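Local atomic coordinates of uncharacterized protein (Bacteroides caccae, PDB entry 3NO2), a protein that is of unknown function but folds as a six-bladed beta-propeller, part of whose sequence belongs to the Mal s 1 allergenic protein-like family. Residues A[217-220]-A[226-229]; A[246-251]-A[255-260]; A[171-174]-A[178-181]; A[41-44]-A[50-53]. All blocks are in the same frame, centred on the assembly; numbering follows the deposited sequence.

How the interactions relate
Four hairpins from one six-bladed propeller illustrate how blades are built strand by strand and packed together. Interactions 1 and 2 are successive hairpins of one blade, centres about 9 Å apart, joined by probable hydrogen bonds such as I249 N to L226 O at 2.9 Å. The side chains of L226 and I249 come within about 4 and 3 Å of bound di(hydroxyethyl)ether, probably from the crystallisation liquor. Interaction 3, in the preceding blade, packs on interaction 1 where P220 CD lies 3.5 Å from A171 CB. Interaction 4 lies across the propeller, its centre about 19 Å from that of interaction 3. It does not touch interaction 1, yet T270 OG1 bonds both V42 N and Q217 OE1.

Interaction 1: residues A[217-220]-A[226-229]; sequences QLFP and LYIC
L226 directs its CD1 methyl across to the other strand, to 3.5 Å from F219 C and the same distance from P220 N, so that one branch covers the peptide joining these two residues. With CG anti to the backbone N (chi1 -174°), the side chain reaches back to the P220 ring, whose CD is 3.9 Å from L226 CD1. The leucine and the proline lie side by side and point the same way. Two residues along on the same face, L218 and I228 also lie side by side, with L218 CD2 set 3.9 Å from I228 CG1. These four apolar residues form the close-packed side of the hairpin.

The other face is looser. F219 and Y227 form a hydrogen-bonded antiparallel pair, F219 N donating to Y227 O at 2.9 Å, but their side chains meet essentially at the root: F219 CB is 4.0 Å from Y227 CB and sits near the edge of the tyrosine ring. The phenylalanine ring then leads away from the partner strand, and F219 remains partly exposed. Y227 carries its hydroxyl to K22. At the end of the pair farther from the turn, C229 N bonds to Q217 O at 3.0 Å, while Q217 OE1 is gripped by T270, Q129 and the backbone N of I271.

The hairpin lies between two neighbouring blades: F188 of strand 187-191 touches L218, L226 and I228, whereas I271 of strand 270-274 meets F219, Y227 and C229.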
loop_
_atom_site.group_PDB
_atom_site.type_symbol
_atom_site.label_atom_id
_atom_site.label_comp_id
_atom_site.label_asym_id
_atom_site.label_seq_id
_atom_site.Cartn_x
_atom_site.Cartn_y
_atom_site.Cartn_z
ATOM N N GLN A 217 -0.355 -2.365 -4.035
ATOM C CA GLN A 217 -0.467 -0.918 -4.079
ATOM C C GLN A 217 -0.489 -0.390 -5.509
ATOM O O GLN A 217 0.297 -0.824 -6.384
ATOM C CB GLN A 217 0.671 -0.248 -3.305
ATOM C CG GLN A 217 0.445 1.240 -3.050
ATOM C CD GLN A 217 1.469 1.852 -2.121
ATOM O OE1 GLN A 217 2.276 1.128 -1.520
ATOM N NE2 GLN A 217 1.403 3.174 -1.933
ATOM N N LEU A 218 -1.334 0.616 -5.693
ATOM C CA LEU A 218 -1.443 1.419 -6.908
ATOM C C LEU A 218 -0.921 2.809 -6.603
ATOM O O LEU A 218 -1.308 3.392 -5.573
ATOM C CB LEU A 218 -2.915 1.495 -7.312
ATOM C CG LEU A 218 -3.653 0.154 -7.479
ATOM C CD1 LEU A 218 -5.160 0.452 -7.729
ATOM C CD2 LEU A 218 -3.062 -0.668 -8.599
ATOM N N PHE A 219 -0.074 3.366 -7.475
ATOM C CA PHE A 219 0.512 4.653 -7.249
ATOM C C PHE A 219 0.313 5.510 -8.492
ATOM O O PHE A 219 1.050 5.407 -9.470
ATOM C CB PHE A 219 2.000 4.569 -6.858
ATOM C CG PHE A 219 2.481 5.794 -6.146
ATOM C CD1 PHE A 219 2.779 6.930 -6.841
ATOM C CD2 PHE A 219 2.606 5.770 -4.786
ATOM C CE1 PHE A 219 3.206 8.083 -6.127
ATOM C CE2 PHE A 219 3.009 6.920 -4.091
ATOM C CZ PHE A 219 3.265 8.036 -4.780
ATOM N N PRO A 220 -0.705 6.373 -8.446
ATOM C CA PRO A 220 -0.951 7.284 -9.605
ATOM C C PRO A 220 0.174 8.278 -9.832
ATOM O O PRO A 220 0.766 8.757 -8.873
ATOM C CB PRO A 220 -2.231 8.030 -9.184
ATOM C CG PRO A 220 -2.937 7.076 -8.255
ATOM C CD PRO A 220 -1.839 6.385 -7.482
ATOM N N LEU A 226 0.358 4.977 -13.964
ATOM C CA LEU A 226 0.114 4.281 -12.702
ATOM C C LEU A 226 1.171 3.192 -12.477
ATOM O O LEU A 226 1.409 2.389 -13.380
ATOM C CB LEU A 226 -1.279 3.598 -12.802
ATOM C CG LEU A 226 -1.855 2.918 -11.579
ATOM C CD1 LEU A 226 -2.164 3.979 -10.499
ATOM C CD2 LEU A 226 -3.130 2.137 -11.898
ATOM N N TYR A 227 1.759 3.139 -11.286
ATOM C CA TYR A 227 2.474 1.942 -10.845
ATOM C C TYR A 227 1.508 0.954 -10.257
ATOM O O TYR A 227 0.617 1.337 -9.474
ATOM C CB TYR A 227 3.551 2.254 -9.795
ATOM C CG TYR A 227 4.725 3.085 -10.260
ATOM C CD1 TYR A 227 5.517 2.720 -11.323
ATOM C CD2 TYR A 227 5.085 4.215 -9.566
ATOM C CE1 TYR A 227 6.588 3.512 -11.724
ATOM C CE2 TYR A 227 6.145 5.003 -9.967
ATOM C CZ TYR A 227 6.895 4.644 -11.032
ATOM O OH TYR A 227 7.993 5.425 -11.431
ATOM N N ILE A 228 1.703 -0.317 -10.592
ATOM C CA ILE A 228 0.930 -1.429 -10.034
ATOM C C ILE A 228 1.919 -2.428 -9.471
ATOM O O ILE A 228 2.759 -2.977 -10.191
ATOM C CB ILE A 228 0.044 -2.098 -11.092
ATOM C CG1 ILE A 228 -0.861 -1.089 -11.779
ATOM C CG2 ILE A 228 -0.727 -3.267 -10.456
ATOM C CD1 ILE A 228 -1.592 -1.663 -13.014
ATOM N N CYS A 229 1.802 -2.715 -8.179
ATOM C CA CYS A 229 2.552 -3.747 -7.496
ATOM C C CYS A 229 1.823 -5.092 -7.722
ATOM O O CYS A 229 0.691 -5.268 -7.293
ATOM C CB CYS A 229 2.707 -3.470 -6.017
ATOM S SG CYS A 229 3.585 -1.932 -5.645
#

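Interaction 2: residues A[246-251]-A[255-260]; sequences LVEIDS and VVWQLN
E248 lays its side chain against V256 and W257, mostly through carbon atoms. At a beta bulge it faces both residues: E248 N bonds to W257 O, and V256 N donates to E248 O at 2.9 Å. From CB, which lies 4.1 Å from V256 CG2, the chain extends with CG anti to the backbone N (chi1 -179°). Its CG passes the same valine methyl at 3.8 Å, and CD keeps that spacing. At the tip both carboxylate oxygens stay 4.0 Å from V256 CG2, and OE1 also comes to 3.8 Å from W257 CB. The carboxylate plane is turned 62° from the indole.

Farther along this face L246 CD2 approaches the indole edge in the ring plane, 3.7 Å from W257 CZ3, and also touches L259. On the reverse face the side chains meet mainly through methyls: V247 and V255 meet at about a right angle through their CG1 atoms, and I249 CG2 packs on V255 CG2.

The polar end is answered from outside the hairpin. K22, which also bonds Y227 OH, forms a salt bridge with E248 OE1 and a cation-pi contact with W257, which K25 joins as a second cation. A buried carboxylate so compensated is probably ionised, with K22 balancing its charge while also interacting with the indole.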
loop_
_atom_site.group_PDB
_atom_site.type_symbol
_atom_site.label_atom_id
_atom_site.label_comp_id
_atom_site.label_asym_id
_atom_site.label_seq_id
_atom_site.Cartn_x
_atom_site.Cartn_y
_atom_site.Cartn_z
ATOM N N LEU A 246 6.490 -5.482 -10.756
ATOM C CA LEU A 246 6.095 -4.094 -10.701
ATOM C C LEU A 246 5.994 -3.615 -12.151
ATOM O O LEU A 246 6.875 -3.886 -12.956
ATOM C CB LEU A 246 7.129 -3.272 -9.922
ATOM C CG LEU A 246 6.924 -1.781 -9.929
ATOM C CD1 LEU A 246 5.645 -1.415 -9.171
ATOM C CD2 LEU A 246 8.156 -1.029 -9.333
ATOM N N VAL A 247 4.877 -2.955 -12.496
ATOM C CA VAL A 247 4.724 -2.315 -13.802
ATOM C C VAL A 247 4.355 -0.870 -13.643
ATOM O O VAL A 247 3.715 -0.461 -12.654
ATOM C CB VAL A 247 3.673 -3.024 -14.702
ATOM C CG1 VAL A 247 4.087 -4.472 -14.994
ATOM C CG2 VAL A 247 2.266 -2.968 -14.113
ATOM N N GLU A 248 4.715 -0.092 -14.660
ATOM C CA GLU A 248 4.175 1.233 -14.906
ATOM C C GLU A 248 3.311 1.106 -16.147
ATOM O O GLU A 248 3.789 0.655 -17.200
ATOM C CB GLU A 248 5.255 2.271 -15.163
ATOM C CG GLU A 248 4.719 3.668 -15.396
ATOM C CD GLU A 248 5.799 4.674 -15.734
ATOM O OE1 GLU A 248 7.007 4.331 -15.702
ATOM O OE2 GLU A 248 5.406 5.806 -16.064
ATOM N N ILE A 249 2.040 1.508 -16.037
ATOM C CA ILE A 249 1.160 1.599 -17.186
ATOM C C ILE A 249 0.963 3.077 -17.484
ATOM O O ILE A 249 0.943 3.938 -16.597
ATOM C CB ILE A 249 -0.177 0.831 -17.051
ATOM C CG1 ILE A 249 -1.000 1.325 -15.873
ATOM C CG2 ILE A 249 0.079 -0.718 -16.988
ATOM C CD1 ILE A 249 -2.470 0.881 -15.942
ATOM N N ASP A 250 0.785 3.380 -18.759
ATOM C CA ASP A 250 0.449 4.729 -19.190
ATOM C C ASP A 250 -1.070 4.894 -19.166
ATOM O O ASP A 250 -1.817 3.972 -18.823
ATOM C CB ASP A 250 1.092 5.051 -20.567
ATOM C CG ASP A 250 0.542 4.286 -21.708
ATOM O OD1 ASP A 250 -0.454 3.565 -21.617
ATOM O OD2 ASP A 250 1.196 4.407 -22.797
ATOM N N SER A 251 -1.514 6.069 -19.615
ATOM C CA SER A 251 -2.956 6.380 -19.566
ATOM C C SER A 251 -3.807 5.522 -20.515
ATOM O O SER A 251 -5.009 5.403 -20.318
ATOM C CB SER A 251 -3.205 7.865 -19.855
ATOM O OG SER A 251 -2.821 8.194 -21.176
ATOM N N VAL A 255 1.842 -1.287 -20.654
ATOM C CA VAL A 255 3.016 -1.398 -19.802
ATOM C C VAL A 255 4.196 -0.738 -20.516
ATOM O O VAL A 255 4.609 -1.194 -21.605
ATOM C CB VAL A 255 3.357 -2.844 -19.432
ATOM C CG1 VAL A 255 4.666 -2.931 -18.659
ATOM C CG2 VAL A 255 2.231 -3.491 -18.597
ATOM N N VAL A 256 4.722 0.341 -19.931
ATOM C CA VAL A 256 5.805 1.132 -20.488
ATOM C C VAL A 256 7.143 0.893 -19.815
ATOM O O VAL A 256 8.197 1.283 -20.341
ATOM C CB VAL A 256 5.476 2.657 -20.545
ATOM C CG1 VAL A 256 4.257 2.891 -21.480
ATOM C CG2 VAL A 256 5.259 3.207 -19.151
ATOM N N TRP A 257 7.124 0.290 -18.634
ATOM C CA TRP A 257 8.323 0.027 -17.842
ATOM C C TRP A 257 7.979 -1.063 -16.816
ATOM O O TRP A 257 6.822 -1.131 -16.383
ATOM C CB TRP A 257 8.835 1.309 -17.168
ATOM C CG TRP A 257 9.984 1.116 -16.220
ATOM C CD1 TRP A 257 11.311 1.205 -16.506
ATOM C CD2 TRP A 257 9.906 0.797 -14.816
ATOM N NE1 TRP A 257 12.058 0.942 -15.402
ATOM C CE2 TRP A 257 11.223 0.721 -14.333
ATOM C CE3 TRP A 257 8.854 0.597 -13.924
ATOM C CZ2 TRP A 257 11.511 0.450 -13.017
ATOM C CZ3 TRP A 257 9.139 0.344 -12.615
ATOM C CH2 TRP A 257 10.461 0.257 -12.160
ATOM N N GLN A 258 8.933 -1.923 -16.473
ATOM C CA GLN A 258 8.665 -2.944 -15.495
ATOM C C GLN A 258 9.917 -3.448 -14.829
ATOM O O GLN A 258 11.010 -3.350 -15.397
ATOM C CB GLN A 258 7.932 -4.139 -16.145
ATOM C CG GLN A 258 8.771 -4.902 -17.200
ATOM C CD GLN A 258 7.921 -5.885 -17.930
ATOM O OE1 GLN A 258 7.771 -7.057 -17.513
ATOM N NE2 GLN A 258 7.340 -5.440 -19.070
ATOM N N LEU A 259 9.732 -4.018 -13.637
ATOM C CA LEU A 259 10.714 -4.884 -12.987
ATOM C C LEU A 259 10.250 -6.313 -13.149
ATOM O O LEU A 259 9.068 -6.609 -12.849
ATOM C CB LEU A 259 10.811 -4.584 -11.474
ATOM C CG LEU A 259 11.247 -3.177 -11.110
ATOM C CD1 LEU A 259 11.325 -3.039 -9.585
ATOM C CD2 LEU A 259 12.585 -2.762 -11.782
ATOM N N ASN A 260 11.108 -7.180 -13.659
ATOM C CA ASN A 260 10.730 -8.538 -14.008
ATOM C C ASN A 260 11.946 -9.445 -13.809
ATOM O O ASN A 260 12.653 -9.811 -14.766
ATOM C CB ASN A 260 10.215 -8.593 -15.460
ATOM C CG ASN A 260 9.538 -9.905 -15.798
ATOM O OD1 ASN A 260 9.583 -10.874 -15.031
ATOM N ND2 ASN A 260 8.856 -9.934 -16.935
#

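Interaction 3: residues A[171-174]-A[178-181]; sequences AFLD and CLVA
A171 and L179 form a hydrogen-bonded antiparallel pair, with A171 N donating to L179 O at 2.9 Å and L179 N to A171 O at 2.8 Å, the latter bond nearly straight at 170°, while the next pair, F172 with C178, is of the non-hydrogen-bonded kind and draws its two CA atoms in to 4.3 Å.

Side chains settle on both faces. On one, the F172 ring slants against C178, bringing CD1 to 3.8 Å from C178 CB. The cysteine sulfur sits between its own backbone N and carbonyl carbon (chi1 76°), which leaves CB rather than SG to make the touch. C178 also sends a CA-H contact of 3.2 Å from its CA to A171 O, and this one carbonyl thereby meets two successive residues of the facing strand. On the other face L173, already beyond the end of its strand, crosses L179 at about a right angle. Both isopropyl branches take part: L173 CD2 lies 4.0 Å from L179 CD1, and L173 CD1 is equally far from L179 CD2. The leucine pair therefore continues the contact into the turn.

Within its blade the hairpin is continued by strand 187-191, which bonds to the backbone of C178 and V180 and sets Q190 against both leucines. Strand 214-220 of the following blade covers the L179 face, L218 touching L179 and A181.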
loop_
_atom_site.group_PDB
_atom_site.type_symbol
_atom_site.label_atom_id
_atom_site.label_comp_id
_atom_site.label_asym_id
_atom_site.label_seq_id
_atom_site.Cartn_x
_atom_site.Cartn_y
_atom_site.Cartn_z
ATOM N N ALA A 171 -5.997 4.800 -3.620
ATOM C CA ALA A 171 -5.171 5.950 -4.014
ATOM C C ALA A 171 -6.044 6.928 -4.792
ATOM O O ALA A 171 -6.956 6.546 -5.508
ATOM C CB ALA A 171 -3.978 5.536 -4.905
ATOM N N PHE A 172 -5.784 8.213 -4.618
ATOM C CA PHE A 172 -6.625 9.242 -5.212
ATOM C C PHE A 172 -6.122 9.688 -6.578
ATOM O O PHE A 172 -4.916 9.733 -6.857
ATOM C CB PHE A 172 -6.671 10.423 -4.256
ATOM C CG PHE A 172 -7.290 10.070 -2.958
ATOM C CD1 PHE A 172 -8.647 9.771 -2.869
ATOM C CD2 PHE A 172 -6.504 9.977 -1.805
ATOM C CE1 PHE A 172 -9.204 9.409 -1.644
ATOM C CE2 PHE A 172 -7.069 9.605 -0.602
ATOM C CZ PHE A 172 -8.393 9.319 -0.519
ATOM N N LEU A 173 -7.081 10.013 -7.430
ATOM C CA LEU A 173 -6.835 10.600 -8.738
ATOM C C LEU A 173 -7.036 12.114 -8.658
ATOM O O LEU A 173 -7.690 12.620 -7.734
ATOM C CB LEU A 173 -7.775 10.011 -9.776
ATOM C CG LEU A 173 -7.731 8.491 -9.958
ATOM C CD1 LEU A 173 -8.771 8.061 -10.997
ATOM C CD2 LEU A 173 -6.283 8.144 -10.363
ATOM N N ASP A 174 -6.496 12.800 -9.663
ATOM C CA ASP A 174 -6.601 14.259 -9.756
ATOM C C ASP A 174 -8.025 14.745 -9.670
ATOM O O ASP A 174 -8.265 15.791 -9.072
ATOM C CB ASP A 174 -5.981 14.761 -11.070
ATOM C CG ASP A 174 -4.469 14.819 -11.018
ATOM O OD1 ASP A 174 -3.904 14.941 -9.906
ATOM O OD2 ASP A 174 -3.845 14.755 -12.103
ATOM N N CYS A 178 -11.169 7.711 -6.423
ATOM C CA CYS A 178 -10.101 6.865 -5.941
ATOM C C CYS A 178 -10.079 5.557 -6.700
ATOM O O CYS A 178 -11.061 5.111 -7.285
ATOM C CB CYS A 178 -10.125 6.658 -4.436
ATOM S SG CYS A 178 -11.354 5.528 -3.844
ATOM N N LEU A 179 -8.898 4.984 -6.703
ATOM C CA LEU A 179 -8.681 3.649 -7.224
ATOM C C LEU A 179 -8.557 2.710 -6.037
ATOM O O LEU A 179 -7.871 3.060 -5.061
ATOM C CB LEU A 179 -7.416 3.539 -8.032
ATOM C CG LEU A 179 -7.311 4.418 -9.275
ATOM C CD1 LEU A 179 -5.963 4.181 -10.009
ATOM C CD2 LEU A 179 -8.441 4.099 -10.233
ATOM N N VAL A 180 -9.204 1.569 -6.067
ATOM C CA VAL A 180 -9.068 0.554 -4.998
ATOM C C VAL A 180 -8.497 -0.722 -5.608
ATOM O O VAL A 180 -9.070 -1.310 -6.541
ATOM C CB VAL A 180 -10.387 0.276 -4.293
ATOM C CG1 VAL A 180 -10.204 -0.750 -3.157
ATOM C CG2 VAL A 180 -11.006 1.601 -3.753
ATOM N N ALA A 181 -7.332 -1.129 -5.086
ATOM C CA ALA A 181 -6.664 -2.348 -5.455
ATOM C C ALA A 181 -7.430 -3.529 -4.860
ATOM O O ALA A 181 -7.665 -3.547 -3.645
ATOM C CB ALA A 181 -5.244 -2.363 -4.913
#

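Interaction 4: residues A[41-44]-A[50-53]; sequences SVAA and ILFS
A43 O accepts the shortest bond of this hairpin, 2.8 Å from L51 N and almost straight at 174°, and a weaker CA-H contact from I50 reaches the same oxygen. L51 O answers by taking A43 N at 2.9 Å, though along a more bent path. At the far end from the turn S41 O is likewise shared: S53 N comes to 3.0 Å and F52 CA to 3.2 Å.

The two serines close this end on one face. S53 OG stands 3.3 Å from S41 CB, while both hydroxyls turn to a common outside acceptor, Q80 O, the bond from S41 being sound and that from S53 weak. S41 N, by contrast, is buried without any polar partner in the model. Beside the serines, A43 offers no more than its CB, which L51 CD2 approaches to 4.3 Å; A82 of strand 78-84 in the next blade touches both serines and L51.

On the reverse face V42 CG1 rests 4.1 Å from F52 CB. Rotation of F52 about its first torsion (chi1 66°) places CG between the backbone N and the carbonyl carbon, which turns the end of the side chain away from V42's strand; I17 and L33 touch F52. I17 also touches V42 and I50.

Strand 41-44 is the first of four antiparallel strands joined in sequence order, and 50-53 is the second. This up-and-down meander is the classic blade of a beta-propeller, wedged here between the blades that supply I17 and A82.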
loop_
_atom_site.group_PDB
_atom_site.type_symbol
_atom_site.label_atom_id
_atom_site.label_comp_id
_atom_site.label_asym_id
_atom_site.label_seq_id
_atom_site.Cartn_x
_atom_site.Cartn_y
_atom_site.Cartn_z
ATOM N N SER A 41 3.558 -1.862 3.662
ATOM C CA SER A 41 3.544 -0.423 3.488
ATOM C C SER A 41 4.941 0.176 3.705
ATOM O O SER A 41 5.542 0.015 4.770
ATOM C CB SER A 41 2.627 0.250 4.511
ATOM O OG SER A 41 1.257 -0.119 4.250
ATOM N N VAL A 42 5.412 0.894 2.674
ATOM C CA VAL A 42 6.568 1.780 2.742
ATOM C C VAL A 42 6.168 3.165 2.266
ATOM O O VAL A 42 5.275 3.305 1.424
ATOM C CB VAL A 42 7.781 1.275 1.913
ATOM C CG1 VAL A 42 8.231 -0.113 2.341
ATOM C CG2 VAL A 42 7.524 1.258 0.398
ATOM N N ALA A 43 6.833 4.196 2.766
ATOM C CA ALA A 43 6.555 5.573 2.365
ATOM C C ALA A 43 7.799 6.412 2.636
ATOM O O ALA A 43 8.621 6.076 3.480
ATOM C CB ALA A 43 5.328 6.126 3.133
ATOM N N ALA A 44 7.958 7.477 1.861
ATOM C CA ALA A 44 9.073 8.431 2.001
ATOM C C ALA A 44 8.545 9.791 2.301
ATOM O O ALA A 44 7.509 10.219 1.773
ATOM C CB ALA A 44 9.910 8.475 0.729
ATOM N N ILE A 50 12.368 7.481 5.730
ATOM C CA ILE A 50 11.702 6.259 5.298
ATOM C C ILE A 50 10.803 5.752 6.432
ATOM O O ILE A 50 11.263 5.554 7.558
ATOM C CB ILE A 50 12.749 5.208 4.950
ATOM C CG1 ILE A 50 13.477 5.622 3.674
ATOM C CG2 ILE A 50 12.111 3.829 4.749
ATOM C CD1 ILE A 50 14.869 5.024 3.585
ATOM N N LEU A 51 9.510 5.572 6.135
ATOM C CA LEU A 51 8.512 5.049 7.059
ATOM C C LEU A 51 8.093 3.662 6.548
ATOM O O LEU A 51 7.877 3.499 5.330
ATOM C CB LEU A 51 7.280 5.961 7.024
ATOM C CG LEU A 51 6.041 5.477 7.775
ATOM C CD1 LEU A 51 6.250 5.386 9.306
ATOM C CD2 LEU A 51 4.838 6.392 7.431
ATOM N N PHE A 52 7.992 2.678 7.425
ATOM C CA PHE A 52 7.449 1.383 7.007
ATOM C C PHE A 52 6.718 0.721 8.123
ATOM O O PHE A 52 7.082 0.863 9.299
ATOM C CB PHE A 52 8.545 0.456 6.403
ATOM C CG PHE A 52 9.617 -0.010 7.355
ATOM C CD1 PHE A 52 10.709 0.792 7.656
ATOM C CD2 PHE A 52 9.520 -1.231 7.939
ATOM C CE1 PHE A 52 11.683 0.323 8.518
ATOM C CE2 PHE A 52 10.489 -1.700 8.805
ATOM C CZ PHE A 52 11.562 -0.909 9.108
ATOM N N SER A 53 5.736 -0.098 7.760
ATOM C CA SER A 53 5.094 -1.013 8.695
ATOM C C SER A 53 5.700 -2.383 8.538
ATOM O O SER A 53 6.182 -2.782 7.451
ATOM C CB SER A 53 3.578 -1.095 8.542
ATOM O OG SER A 53 3.205 -1.554 7.267
#